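Local coordinates for SusD-like carbohydrate binding protein BF1063 (Bacteroides fragilis NCTC 9343, PDB 3I4G), which probably binds carbohydrate at the outer membrane of the bacterium, as a member of the SusD family of glycan-capturing proteins, at residues Cys102-Leu106 with Ala125-Arg129; Arg120-Glu124 with Glu191-Ala195; Tyr288-Lys294 with Asp314-Leu319; Ile414-Arg420 with Glu443-Glu447. All coordinates share one frame; numbering follows the deposited sequence. Where two conformers were deposited one is given.

Interaction 1. Residues Cys102-Leu106 with Ala125-Arg129; sequences CNRFL and ARFLR
Arg129 lies along Cys102, Asn103 and Leu106 where two consecutive helices, 86-109 and 116-139, pack as an antiparallel helical hairpin within the N-terminal helical part of this SusD-family protein, a family related to TPR proteins. The axes of the two short segments run 9.7 Å apart at 160°; small residues, Cys102 and Ala125, have the nearest CA atoms, which suits the close approach there.

Followed outward, Arg129 first sets its CB against CB of Cys102 at 3.8 Å, Cys102 being small enough to let the two atoms come this close. With CG anti to the backbone N (chi1 177°), the chain runs straight as far as CD, which passes Asn103 OD1, and then bends at chi3. That bend lays the guanidinium beneath Leu106, whose CD1 sits over the centre of one face, 3.6 Å from CZ. NH1 reaches Asn103 OD1 at 2.9 Å in a fairly straight bond (160° at the hydrogen); the oxygen lies near the guanidinium plane, while the amide plane is steeply turned from it. NH2 turns to Glu173 in a salt bridge, and the same carboxylate takes Arg126, so helix 163-180 probably balances both buried or half-buried charges. Asn103 is likewise bound twice, its ND2 going to the carbonyl of Val146.

Beside this polar group the hairpin is apolar. The methyl group of Ala125 fits between Phe105 and Leu106, CB lying 3.6 Å from Phe105 CD1 and 3.9 Å from Leu106 CD2. Helix 21-33 covers Phe105, Ala125 and Leu128 through Leu31, and Cys102 SG ends 4.2 Å from Leu128 CB.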
loop_
_atom_site.group_PDB
_atom_site.type_symbol
_atom_site.label_atom_id
_atom_site.label_comp_id
_atom_site.label_asym_id
_atom_site.label_seq_id
_atom_site.Cartn_x
_atom_site.Cartn_y
_atom_site.Cartn_z
ATOM N N CYS A 102 -6.276 -19.825 -10.248
ATOM C CA CYS A 102 -7.475 -19.196 -10.782
ATOM C C CYS A 102 -7.850 -19.804 -12.111
ATOM O O CYS A 102 -9.046 -20.035 -12.403
ATOM C CB CYS A 102 -7.291 -17.687 -10.970
ATOM S SG CYS A 102 -7.204 -16.704 -9.432
ATOM N N ASN A 103 -6.848 -20.068 -12.936
ATOM C CA ASN A 103 -7.101 -20.680 -14.249
ATOM C C ASN A 103 -7.712 -22.060 -14.101
ATOM O O ASN A 103 -8.655 -22.418 -14.849
ATOM C CB ASN A 103 -5.825 -20.684 -15.118
ATOM C CG ASN A 103 -5.416 -19.284 -15.532
ATOM O OD1 ASN A 103 -6.217 -18.352 -15.455
ATOM N ND2 ASN A 103 -4.164 -19.132 -15.998
ATOM N N ARG A 104 -7.206 -22.856 -13.171
ATOM C CA ARG A 104 -7.782 -24.176 -12.961
ATOM C C ARG A 104 -9.209 -24.061 -12.423
ATOM O O ARG A 104 -10.099 -24.812 -12.846
ATOM C CB ARG A 104 -6.891 -25.009 -12.034
ATOM C CG ARG A 104 -5.601 -25.425 -12.707
ATOM C CD ARG A 104 -4.770 -26.303 -11.801
ATOM N NE ARG A 104 -3.504 -26.654 -12.427
ATOM N N PHE A 105 -9.439 -23.131 -11.508
ATOM C CA PHE A 105 -10.773 -22.916 -10.977
ATOM C C PHE A 105 -11.764 -22.546 -12.067
ATOM O O PHE A 105 -12.859 -23.133 -12.123
ATOM C CB PHE A 105 -10.725 -21.791 -9.937
ATOM C CG PHE A 105 -12.052 -21.498 -9.283
ATOM C CD1 PHE A 105 -12.986 -20.644 -9.859
ATOM C CD2 PHE A 105 -12.351 -22.038 -8.045
ATOM C CE1 PHE A 105 -14.196 -20.370 -9.223
ATOM C CE2 PHE A 105 -13.574 -21.776 -7.426
ATOM C CZ PHE A 105 -14.482 -20.945 -8.013
ATOM N N LEU A 106 -11.373 -21.623 -12.941
ATOM C CA LEU A 106 -12.257 -21.118 -13.998
ATOM C C LEU A 106 -12.570 -22.203 -14.998
ATOM O O LEU A 106 -13.708 -22.272 -15.489
ATOM C CB LEU A 106 -11.640 -19.883 -14.636
ATOM C CG LEU A 106 -11.713 -18.638 -13.748
ATOM C CD1 LEU A 106 -10.755 -17.568 -14.258
ATOM C CD2 LEU A 106 -13.197 -18.128 -13.641
ATOM N N ALA A 125 -13.121 -15.220 -8.932
ATOM C CA ALA A 125 -11.888 -15.770 -9.484
ATOM C C ALA A 125 -11.303 -14.867 -10.553
ATOM O O ALA A 125 -10.074 -14.683 -10.619
ATOM C CB ALA A 125 -12.126 -17.182 -10.048
ATOM N N ARG A 126 -12.154 -14.282 -11.389
ATOM C CA ARG A 126 -11.652 -13.356 -12.411
ATOM C C ARG A 126 -11.073 -12.084 -11.789
ATOM O O ARG A 126 -10.058 -11.578 -12.239
ATOM C CB ARG A 126 -12.736 -13.018 -13.441
ATOM C CG ARG A 126 -13.132 -14.229 -14.298
ATOM C CD ARG A 126 -14.287 -13.887 -15.200
ATOM N NE ARG A 126 -13.865 -13.093 -16.333
ATOM C CZ ARG A 126 -14.690 -12.696 -17.299
ATOM N NH1 ARG A 126 -15.988 -12.937 -17.215
ATOM N NH2 ARG A 126 -14.219 -12.034 -18.339
ATOM N N PHE A 127 -11.735 -11.571 -10.766
ATOM C CA PHE A 127 -11.213 -10.404 -10.059
ATOM C C PHE A 127 -9.847 -10.699 -9.495
ATOM O O PHE A 127 -8.905 -9.951 -9.701
ATOM C CB PHE A 127 -12.160 -9.998 -8.931
ATOM C CG PHE A 127 -11.548 -9.017 -7.955
ATOM C CD1 PHE A 127 -11.442 -7.675 -8.281
ATOM C CD2 PHE A 127 -11.081 -9.445 -6.724
ATOM C CE1 PHE A 127 -10.876 -6.773 -7.387
ATOM C CE2 PHE A 127 -10.521 -8.526 -5.836
ATOM C CZ PHE A 127 -10.419 -7.191 -6.184
ATOM N N LEU A 128 -9.731 -11.804 -8.774
ATOM C CA LEU A 128 -8.467 -12.174 -8.146
ATOM C C LEU A 128 -7.366 -12.387 -9.184
ATOM O O LEU A 128 -6.254 -11.883 -9.007
ATOM C CB LEU A 128 -8.641 -13.409 -7.264
ATOM C CG LEU A 128 -9.469 -13.179 -6.012
ATOM C CD1 LEU A 128 -9.819 -14.508 -5.352
ATOM C CD2 LEU A 128 -8.749 -12.231 -4.985
ATOM N N ARG A 129 -7.661 -13.082 -10.280
ATOM C CA ARG A 129 -6.665 -13.285 -11.317
ATOM C C ARG A 129 -6.237 -11.954 -11.921
ATOM O O ARG A 129 -5.037 -11.696 -12.144
ATOM C CB ARG A 129 -7.237 -14.214 -12.401
ATOM C CG ARG A 129 -6.281 -14.412 -13.569
ATOM C CD ARG A 129 -6.834 -15.387 -14.615
ATOM N NE ARG A 129 -8.025 -14.884 -15.276
ATOM C CZ ARG A 129 -8.634 -15.512 -16.280
ATOM N NH1 ARG A 129 -8.171 -16.657 -16.741
ATOM N NH2 ARG A 129 -9.696 -14.976 -16.837
#

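Interaction 2. Residues Arg120-Glu124 with Glu191-Ala195; sequences RMIAE and EAGRA
Glu191 OE1 is gripped by both terminal nitrogens of Arg120, NH2 at 2.8 Å and NH1 at 3.1 Å, in an end-on salt bridge. It belongs to a four-residue salt-bridge network that fastens the loop 191-195, with its type II beta turn from Glu191 to Arg194, to helix 116-139. Both nitrogens come from the same face of the carboxylate, well above its plane, although OE1 lies in the plane of the guanidinium. Arg120 can span the gap because its chain is fully extended.

Arg194 instead folds at chi2 and chi3 (-87° and -68°), which turns its guanidinium edge to Glu124. This is the side-on pairing: NE meets OE1 at 2.7 Å, nearly straight at 175°, and NH2 meets OE2 at 2.9 Å, the two groups almost coplanar. Tyr32 OH, from helix 21-33, hydrogen-bonds both Glu124 OE1 and Ala195 N, which links the acid to the loop backbone.

The two guanidinium groups stack flat, centres 3.9 Å apart, a pairing of like charges that the flanking glutamates probably make tolerable. Gly193 suits the turn, its positive phi being readily adopted by glycine. A water accepts from Arg120 NH2 and donates to Ala195 O at 2.6 Å.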
loop_
_atom_site.group_PDB
_atom_site.type_symbol
_atom_site.label_atom_id
_atom_site.label_comp_id
_atom_site.label_asym_id
_atom_site.label_seq_id
_atom_site.Cartn_x
_atom_site.Cartn_y
_atom_site.Cartn_z
ATOM N N ARG A 120 -21.313 -15.742 -9.254
ATOM C CA ARG A 120 -20.531 -14.910 -8.344
ATOM C C ARG A 120 -19.108 -15.413 -8.211
ATOM O O ARG A 120 -18.152 -14.639 -8.311
ATOM C CB ARG A 120 -21.206 -14.868 -6.981
ATOM C CG ARG A 120 -20.424 -14.027 -6.002
ATOM C CD ARG A 120 -21.090 -14.053 -4.663
ATOM N NE ARG A 120 -20.329 -13.261 -3.700
ATOM C CZ ARG A 120 -20.688 -13.101 -2.431
ATOM N NH1 ARG A 120 -21.812 -13.622 -1.962
ATOM N NH2 ARG A 120 -19.924 -12.373 -1.617
HETATM N N MSE A 121 -18.947 -16.701 -7.986
HETATM C CA MSE A 121 -17.600 -17.248 -7.756
HETATM C C MSE A 121 -16.699 -17.138 -8.984
HETATM O O MSE A 121 -15.510 -16.858 -8.859
HETATM C CB MSE A 121 -17.675 -18.684 -7.302
HETATM C CG MSE A 121 -18.346 -18.807 -5.905
HETATM SE SE MSE A 121 -18.094 -20.565 -5.120
HETATM C CE MSE A 121 -19.438 -21.380 -6.131
ATOM N N ILE A 122 -17.265 -17.252 -10.178
ATOM C CA ILE A 122 -16.517 -17.024 -11.405
ATOM C C ILE A 122 -16.021 -15.581 -11.414
ATOM O O ILE A 122 -14.873 -15.310 -11.715
ATOM C CB ILE A 122 -17.355 -17.288 -12.659
ATOM C CG1 ILE A 122 -17.582 -18.792 -12.813
ATOM C CG2 ILE A 122 -16.671 -16.694 -13.912
ATOM C CD1 ILE A 122 -18.643 -19.180 -13.826
ATOM N N ALA A 123 -16.910 -14.637 -11.089
ATOM C CA ALA A 123 -16.489 -13.234 -11.006
ATOM C C ALA A 123 -15.395 -13.009 -9.965
ATOM O O ALA A 123 -14.456 -12.220 -10.194
ATOM C CB ALA A 123 -17.702 -12.353 -10.718
ATOM N N GLU A 124 -15.477 -13.677 -8.818
ATOM C CA GLU A 124 -14.443 -13.547 -7.786
ATOM C C GLU A 124 -13.119 -14.061 -8.290
ATOM O O GLU A 124 -12.094 -13.418 -8.080
ATOM C CB GLU A 124 -14.874 -14.266 -6.528
ATOM C CG GLU A 124 -16.101 -13.633 -5.896
ATOM C CD GLU A 124 -16.502 -14.300 -4.633
ATOM O OE1 GLU A 124 -15.955 -13.953 -3.563
ATOM O OE2 GLU A 124 -17.367 -15.189 -4.693
ATOM N N GLU A 191 -19.442 -12.372 5.251
ATOM C CA GLU A 191 -18.686 -12.390 4.013
ATOM C C GLU A 191 -17.568 -11.325 3.999
ATOM O O GLU A 191 -16.939 -11.060 2.971
ATOM C CB GLU A 191 -19.661 -12.229 2.833
ATOM C CG GLU A 191 -20.503 -13.474 2.589
ATOM C CD GLU A 191 -21.504 -13.327 1.468
ATOM O OE1 GLU A 191 -21.464 -12.306 0.769
ATOM O OE2 GLU A 191 -22.349 -14.244 1.382
ATOM N N ALA A 192 -17.225 -10.780 5.177
ATOM C CA ALA A 192 -16.147 -9.810 5.263
ATOM C C ALA A 192 -14.887 -10.331 4.625
ATOM O O ALA A 192 -14.468 -11.442 4.934
ATOM C CB ALA A 192 -15.868 -9.452 6.742
ATOM N N GLY A 193 -14.302 -9.531 3.738
ATOM C CA GLY A 193 -13.107 -9.912 3.021
ATOM C C GLY A 193 -13.388 -10.300 1.584
ATOM O O GLY A 193 -12.507 -10.235 0.742
ATOM N N ARG A 194 -14.611 -10.715 1.293
ATOM C CA ARG A 194 -14.977 -11.103 -0.095
ATOM C C ARG A 194 -15.039 -9.873 -0.993
ATOM O O ARG A 194 -15.380 -8.761 -0.544
ATOM C CB ARG A 194 -16.315 -11.822 -0.134
ATOM C CG ARG A 194 -16.403 -13.090 0.693
ATOM C CD ARG A 194 -15.961 -14.335 0.006
ATOM N NE ARG A 194 -16.834 -14.774 -1.105
ATOM C CZ ARG A 194 -17.933 -15.514 -1.012
ATOM N NH1 ARG A 194 -18.464 -15.841 0.149
ATOM N NH2 ARG A 194 -18.578 -15.847 -2.112
ATOM N N ALA A 195 -14.697 -10.050 -2.260
ATOM C CA ALA A 195 -14.699 -8.955 -3.247
ATOM C C ALA A 195 -16.096 -8.494 -3.646
ATOM O O ALA A 195 -16.922 -9.305 -4.009
ATOM C CB ALA A 195 -13.925 -9.365 -4.515
HETATM O O HOH W 1 -17.802 -11.743 -3.461
#

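Interaction 3. Residues Tyr288-Lys294 with Asp314-Leu319; sequences YESYEFK and DRDPRL
Arg315 curls back on itself, with bends at chi2 and chi3 (-69° and -70°), so that its guanidinium reaches carbonyls of the chain opposite. NH2 binds Tyr288 O at 2.7 Å and Tyr291 O at 2.8 Å; NE adds a longer bond to Tyr291 O, both donors approaching that oxygen from one face. An arginine suits this place because one planar group with several N-H donors can hold two carbonyls of the loop at once. CZ also lies over the face of the Tyr288 ring, 4.8 Å from its centroid, with the two planes steeply inclined, and Leu319 CD1 covers one guanidinium face.

In this SusD-family region the loop 288-294 is pinned to the residues just before helix 317-322 by a single beta bridge, Phe293 with Arg315, in which Asp316 N donates to Glu292 O and Lys294 N to Asp314 O. Asp316 is the N-cap: its CG trans to the main-chain nitrogen (chi1 -169°), it presents OD1 to Arg318 N at 2.9 Å. The same carboxylate takes Arg318 side-on, NE to OD1 and NH2 to OD2, and through a water OD2 is linked to Glu292 N.

Leu319 rests on the Tyr291 ring, CB 3.7 Å from its centroid and almost directly above the ring in a CH-pi contact, while its CD1 touches Tyr288 CE1 at 3.8 Å.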
loop_
_atom_site.group_PDB
_atom_site.type_symbol
_atom_site.label_atom_id
_atom_site.label_comp_id
_atom_site.label_asym_id
_atom_site.label_seq_id
_atom_site.Cartn_x
_atom_site.Cartn_y
_atom_site.Cartn_z
ATOM N N TYR A 288 7.339 13.049 7.217
ATOM C CA TYR A 288 7.100 13.930 8.343
ATOM C C TYR A 288 6.903 15.395 7.935
ATOM O O TYR A 288 6.003 16.073 8.446
ATOM C CB TYR A 288 8.231 13.820 9.391
ATOM C CG TYR A 288 8.174 14.945 10.378
ATOM C CD1 TYR A 288 7.174 14.958 11.355
ATOM C CD2 TYR A 288 9.053 16.017 10.333
ATOM C CE1 TYR A 288 7.073 16.010 12.240
ATOM C CE2 TYR A 288 8.917 17.086 11.244
ATOM C CZ TYR A 288 7.904 17.042 12.163
ATOM O OH TYR A 288 7.736 18.076 13.105
ATOM N N GLU A 289 7.721 15.883 7.024
ATOM C CA GLU A 289 7.698 17.265 6.573
ATOM C C GLU A 289 6.551 17.607 5.625
ATOM O O GLU A 289 6.305 18.778 5.364
ATOM C CB GLU A 289 9.017 17.576 5.860
ATOM C CG GLU A 289 10.218 17.524 6.776
ATOM C CD GLU A 289 11.536 17.394 6.061
ATOM O OE1 GLU A 289 11.583 17.534 4.813
ATOM O OE2 GLU A 289 12.533 17.116 6.745
ATOM N N SER A 290 5.851 16.596 5.131
ATOM C CA SER A 290 4.832 16.820 4.118
ATOM C C SER A 290 3.501 17.331 4.694
ATOM O O SER A 290 2.774 18.070 4.019
ATOM C CB SER A 290 4.642 15.519 3.298
ATOM O OG SER A 290 3.853 15.819 2.149
ATOM N N TYR A 291 3.169 16.948 5.911
ATOM C CA TYR A 291 1.905 17.299 6.517
ATOM C C TYR A 291 1.782 18.819 6.683
ATOM O O TYR A 291 2.725 19.486 7.093
ATOM C CB TYR A 291 1.757 16.631 7.881
ATOM C CG TYR A 291 1.703 15.142 7.843
ATOM C CD1 TYR A 291 0.519 14.466 7.701
ATOM C CD2 TYR A 291 2.852 14.396 7.970
ATOM C CE1 TYR A 291 0.469 13.077 7.635
ATOM C CE2 TYR A 291 2.813 13.027 7.915
ATOM C CZ TYR A 291 1.636 12.368 7.752
ATOM O OH TYR A 291 1.584 10.979 7.707
ATOM N N GLU A 292 0.642 19.391 6.346
ATOM C CA GLU A 292 0.443 20.808 6.584
ATOM C C GLU A 292 0.379 21.168 8.063
ATOM O O GLU A 292 0.216 20.322 8.923
ATOM C CB GLU A 292 -0.859 21.240 5.919
ATOM C CG GLU A 292 -0.815 21.157 4.407
ATOM C CD GLU A 292 -2.186 21.075 3.739
ATOM O OE1 GLU A 292 -3.234 21.242 4.390
ATOM O OE2 GLU A 292 -2.204 20.907 2.494
ATOM N N PHE A 293 0.504 22.475 8.360
ATOM C CA PHE A 293 0.112 22.970 9.646
ATOM C C PHE A 293 -1.418 22.866 9.694
ATOM O O PHE A 293 -2.101 22.720 8.676
ATOM C CB PHE A 293 0.554 24.427 9.844
ATOM C CG PHE A 293 2.037 24.591 10.045
ATOM C CD1 PHE A 293 2.642 24.124 11.207
ATOM C CD2 PHE A 293 2.814 25.263 9.130
ATOM C CE1 PHE A 293 4.005 24.310 11.400
ATOM C CE2 PHE A 293 4.176 25.423 9.326
ATOM C CZ PHE A 293 4.758 24.951 10.452
ATOM N N LYS A 294 -1.976 23.005 10.887
ATOM C CA LYS A 294 -3.421 22.897 11.100
ATOM C C LYS A 294 -4.235 23.903 10.295
ATOM O O LYS A 294 -5.387 23.611 9.953
ATOM C CB LYS A 294 -3.733 23.071 12.588
ATOM C CG LYS A 294 -3.378 21.879 13.379
ATOM C CD LYS A 294 -4.486 20.903 13.488
ATOM C CE LYS A 294 -5.541 21.345 14.495
ATOM N NZ LYS A 294 -6.508 20.209 14.693
ATOM N N ASP A 314 0.324 21.229 16.242
ATOM C CA ASP A 314 -0.091 22.252 15.268
ATOM C C ASP A 314 0.069 21.737 13.828
ATOM O O ASP A 314 0.168 22.508 12.882
ATOM C CB ASP A 314 0.647 23.586 15.466
ATOM C CG ASP A 314 -0.180 24.792 15.035
ATOM O OD1 ASP A 314 -1.269 24.609 14.455
ATOM O OD2 ASP A 314 0.256 25.937 15.336
ATOM N N ARG A 315 0.043 20.411 13.665
ATOM C CA ARG A 315 0.092 19.788 12.362
ATOM C C ARG A 315 -1.173 19.010 12.085
ATOM O O ARG A 315 -1.896 18.616 12.991
ATOM C CB ARG A 315 1.282 18.810 12.248
ATOM C CG ARG A 315 2.656 19.434 12.518
ATOM C CD ARG A 315 3.116 20.423 11.434
ATOM N NE ARG A 315 3.456 19.761 10.167
ATOM C CZ ARG A 315 4.537 19.027 9.966
ATOM N NH1 ARG A 315 5.407 18.814 10.942
ATOM N NH2 ARG A 315 4.730 18.461 8.792
ATOM N N ASP A 316 -1.394 18.745 10.799
ATOM C CA ASP A 316 -2.480 17.872 10.335
ATOM C C ASP A 316 -2.602 16.703 11.326
ATOM O O ASP A 316 -1.606 16.043 11.611
ATOM C CB ASP A 316 -2.118 17.384 8.940
ATOM C CG ASP A 316 -3.259 16.675 8.213
ATOM O OD1 ASP A 316 -3.927 15.804 8.795
ATOM O OD2 ASP A 316 -3.405 16.952 7.013
ATOM N N PRO A 317 -3.819 16.424 11.838
ATOM C CA PRO A 317 -3.984 15.322 12.775
ATOM C C PRO A 317 -3.508 13.994 12.221
ATOM O O PRO A 317 -3.135 13.118 13.017
ATOM C CB PRO A 317 -5.510 15.302 13.048
ATOM C CG PRO A 317 -5.930 16.685 12.802
ATOM C CD PRO A 317 -5.074 17.172 11.665
ATOM N N ARG A 318 -3.501 13.840 10.890
ATOM C CA ARG A 318 -3.043 12.556 10.316
ATOM C C ARG A 318 -1.578 12.273 10.577
ATOM O O ARG A 318 -1.189 11.095 10.492
ATOM C CB ARG A 318 -3.338 12.506 8.809
ATOM C CG ARG A 318 -4.825 12.377 8.541
ATOM C CD ARG A 318 -5.176 12.561 7.102
ATOM N NE ARG A 318 -5.064 13.974 6.706
ATOM C CZ ARG A 318 -5.361 14.442 5.504
ATOM N NH1 ARG A 318 -5.828 13.647 4.558
ATOM N NH2 ARG A 318 -5.192 15.739 5.253
ATOM N N LEU A 319 -0.777 13.294 10.926
ATOM C CA LEU A 319 0.626 13.020 11.246
ATOM C C LEU A 319 0.701 12.157 12.494
ATOM O O LEU A 319 1.186 11.034 12.445
ATOM C CB LEU A 319 1.365 14.334 11.425
ATOM C CG LEU A 319 2.883 14.316 11.596
ATOM C CD1 LEU A 319 3.418 15.734 11.342
ATOM C CD2 LEU A 319 3.327 13.788 12.975
HETATM O O HOH W 2 -1.491 17.847 5.292
#

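Interaction 4. Residues Ile414-Arg420 with Glu443-Glu447; sequences INAVRGR and ERRIE
Glu443 and Glu447 take the same shape, CG anti to the backbone N (chi1 -172° and 177°) and a bend at chi2, and so both carboxylates swing from one side of helix 433-447 toward helix 414-418. One helical turn apart, they face two arginines that are each bent at chi3: Arg418 at the end of its helix and Arg420 in the turn just after it.

Arg418 NH1 meets Glu443 OE1 at 2.8 Å on the syn side, with the guanidinium almost perpendicular to the carboxylate. Arg420 NH2 meets Glu447 OE2 at 2.9 Å, where the planes are nearly parallel but the bond is distinctly bent. A water completes this second site: it accepts from Arg420 NE at 2.8 Å and donates to Glu447 OE1 and to Val417 O, thereby tying a helix-end carbonyl to the salt bridge.

Aliphatic groups fill in between the charges. Ile414 CD1 lies on Glu443 CB at 3.7 Å, and Val417 CG1 packs on the carboxylate of Glu447, 3.3 Å from OE1. The short segments run roughly parallel, their axes 11.5 Å apart at 29°, a spacing that leaves room for these long side chains in the helical SusD-family region.

All six touching residues are buried, and the charges are shared further: Arg318 bridges Glu443 and Glu447, Arg386 reaches Glu447, Glu292 pairs with Arg418, and Glu250 pairs with Arg420. Such alternation of acids and bases probably keeps both glutamates ionised and offsets the cost of burying them.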
loop_
_atom_site.group_PDB
_atom_site.type_symbol
_atom_site.label_atom_id
_atom_site.label_comp_id
_atom_site.label_asym_id
_atom_site.label_seq_id
_atom_site.Cartn_x
_atom_site.Cartn_y
_atom_site.Cartn_z
ATOM N N ILE A 414 -11.957 15.870 -2.518
ATOM C CA ILE A 414 -10.863 16.228 -1.635
ATOM C C ILE A 414 -11.322 16.823 -0.301
ATOM O O ILE A 414 -10.733 16.521 0.744
ATOM C CB ILE A 414 -9.870 17.168 -2.365
ATOM C CG1 ILE A 414 -8.629 17.401 -1.516
ATOM C CG2 ILE A 414 -10.542 18.488 -2.786
ATOM C CD1 ILE A 414 -7.403 17.828 -2.377
ATOM N N ASN A 415 -12.377 17.625 -0.323
ATOM C CA ASN A 415 -12.842 18.242 0.923
ATOM C C ASN A 415 -13.656 17.271 1.789
ATOM O O ASN A 415 -13.785 17.469 2.999
ATOM C CB ASN A 415 -13.580 19.537 0.635
ATOM C CG ASN A 415 -12.689 20.546 0.029
ATOM O OD1 ASN A 415 -11.485 20.480 0.222
ATOM N ND2 ASN A 415 -13.262 21.486 -0.705
ATOM N N ALA A 416 -14.196 16.213 1.196
ATOM C CA ALA A 416 -14.836 15.163 1.992
ATOM C C ALA A 416 -13.757 14.367 2.734
ATOM O O ALA A 416 -13.966 13.960 3.891
ATOM C CB ALA A 416 -15.680 14.259 1.097
ATOM N N VAL A 417 -12.604 14.179 2.102
ATOM C CA VAL A 417 -11.469 13.507 2.735
ATOM C C VAL A 417 -10.876 14.402 3.805
ATOM O O VAL A 417 -10.728 13.991 4.963
ATOM C CB VAL A 417 -10.410 13.145 1.697
ATOM C CG1 VAL A 417 -9.161 12.579 2.332
ATOM C CG2 VAL A 417 -11.008 12.122 0.722
ATOM N N ARG A 418 -10.648 15.661 3.483
ATOM C CA ARG A 418 -10.096 16.586 4.482
ATOM C C ARG A 418 -11.070 16.912 5.620
ATOM O O ARG A 418 -10.667 17.203 6.754
ATOM C CB ARG A 418 -9.651 17.882 3.820
ATOM C CG ARG A 418 -8.423 17.698 2.943
ATOM C CD ARG A 418 -8.065 18.917 2.140
ATOM N NE ARG A 418 -7.639 20.049 2.949
ATOM C CZ ARG A 418 -6.403 20.237 3.419
ATOM N NH1 ARG A 418 -5.447 19.322 3.259
ATOM N NH2 ARG A 418 -6.154 21.330 4.122
ATOM N N GLY A 419 -12.353 16.887 5.298
ATOM C CA GLY A 419 -13.424 17.229 6.224
ATOM C C GLY A 419 -13.855 16.136 7.163
ATOM O O GLY A 419 -14.713 16.352 7.997
ATOM N N ARG A 420 -13.247 14.958 7.043
ATOM C CA ARG A 420 -13.471 13.870 7.951
ATOM C C ARG A 420 -13.441 14.422 9.371
ATOM O O ARG A 420 -12.520 15.170 9.706
ATOM C CB ARG A 420 -12.340 12.828 7.728
ATOM C CG ARG A 420 -12.485 11.580 8.504
ATOM C CD ARG A 420 -11.203 10.795 8.549
ATOM N NE ARG A 420 -10.704 10.380 7.241
ATOM C CZ ARG A 420 -11.097 9.281 6.610
ATOM N NH1 ARG A 420 -12.064 8.518 7.076
ATOM N NH2 ARG A 420 -10.546 8.969 5.443
ATOM N N GLU A 443 -2.385 15.559 -1.401
ATOM C CA GLU A 443 -3.400 15.083 -0.497
ATOM C C GLU A 443 -3.403 13.566 -0.484
ATOM O O GLU A 443 -3.575 12.958 0.561
ATOM C CB GLU A 443 -4.775 15.638 -0.884
ATOM C CG GLU A 443 -5.829 15.336 0.142
ATOM C CD GLU A 443 -5.582 16.086 1.457
ATOM O OE1 GLU A 443 -5.008 17.219 1.463
ATOM O OE2 GLU A 443 -5.990 15.570 2.508
ATOM N N ARG A 444 -3.250 12.947 -1.646
ATOM C CA ARG A 444 -3.190 11.543 -1.737
ATOM C C ARG A 444 -2.007 10.998 -0.920
ATOM O O ARG A 444 -2.111 9.991 -0.216
ATOM C CB ARG A 444 -3.086 11.145 -3.216
ATOM C CG ARG A 444 -3.097 9.715 -3.472
ATOM C CD ARG A 444 -2.984 9.482 -5.009
ATOM N NE ARG A 444 -2.930 8.074 -5.264
ATOM C CZ ARG A 444 -3.940 7.302 -5.600
ATOM N NH1 ARG A 444 -5.173 7.783 -5.794
ATOM N NH2 ARG A 444 -3.690 6.029 -5.741
ATOM N N ARG A 445 -0.850 11.642 -1.003
ATOM C CA ARG A 445 0.328 11.246 -0.221
ATOM C C ARG A 445 0.012 11.240 1.265
ATOM O O ARG A 445 0.302 10.276 1.983
ATOM C CB ARG A 445 1.495 12.200 -0.483
ATOM C CG ARG A 445 2.736 11.773 0.214
ATOM C CD ARG A 445 3.909 12.691 0.061
ATOM N NE ARG A 445 5.122 12.028 0.621
ATOM C CZ ARG A 445 6.326 12.567 0.689
ATOM N NH1 ARG A 445 6.551 13.796 0.278
ATOM N NH2 ARG A 445 7.313 11.862 1.209
ATOM N N ILE A 446 -0.602 12.308 1.741
ATOM C CA ILE A 446 -0.916 12.402 3.154
ATOM C C ILE A 446 -1.985 11.414 3.579
ATOM O O ILE A 446 -1.834 10.649 4.533
ATOM C CB ILE A 446 -1.375 13.844 3.504
ATOM C CG1 ILE A 446 -0.267 14.865 3.253
ATOM C CG2 ILE A 446 -1.883 13.928 4.953
ATOM C CD1 ILE A 446 1.069 14.548 3.887
ATOM N N GLU A 447 -3.067 11.358 2.814
ATOM C CA GLU A 447 -4.184 10.488 3.190
ATOM C C GLU A 447 -3.805 9.025 3.246
ATOM O O GLU A 447 -4.221 8.315 4.168
ATOM C CB GLU A 447 -5.340 10.704 2.220
ATOM C CG GLU A 447 -6.520 9.813 2.465
ATOM C CD GLU A 447 -7.240 10.027 3.779
ATOM O OE1 GLU A 447 -7.055 11.089 4.401
ATOM O OE2 GLU A 447 -7.991 9.123 4.186
HETATM O O HOH W 3 -8.841 12.159 6.114
#

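The four contacts form two pairs, which follow one another along the chain. Interactions 1 and 2 both use helix 116-139, their centres about 11 Å apart; their segments alternate in sequence, and Phe127 packs on Ala195 where they touch. Interactions 3 and 4 come later in the chain, with centres about 12 Å apart, and Arg318 joins them through its salt bridges to helix 433-447. Between the pairs the separation is large: the centres of interactions 1 and 3 lie about 42 Å apart, on opposite sides of the chain's centre. Each pair thus knits loops and helices locally, one in the N-terminal helical scaffold, the other in the later part of the chain.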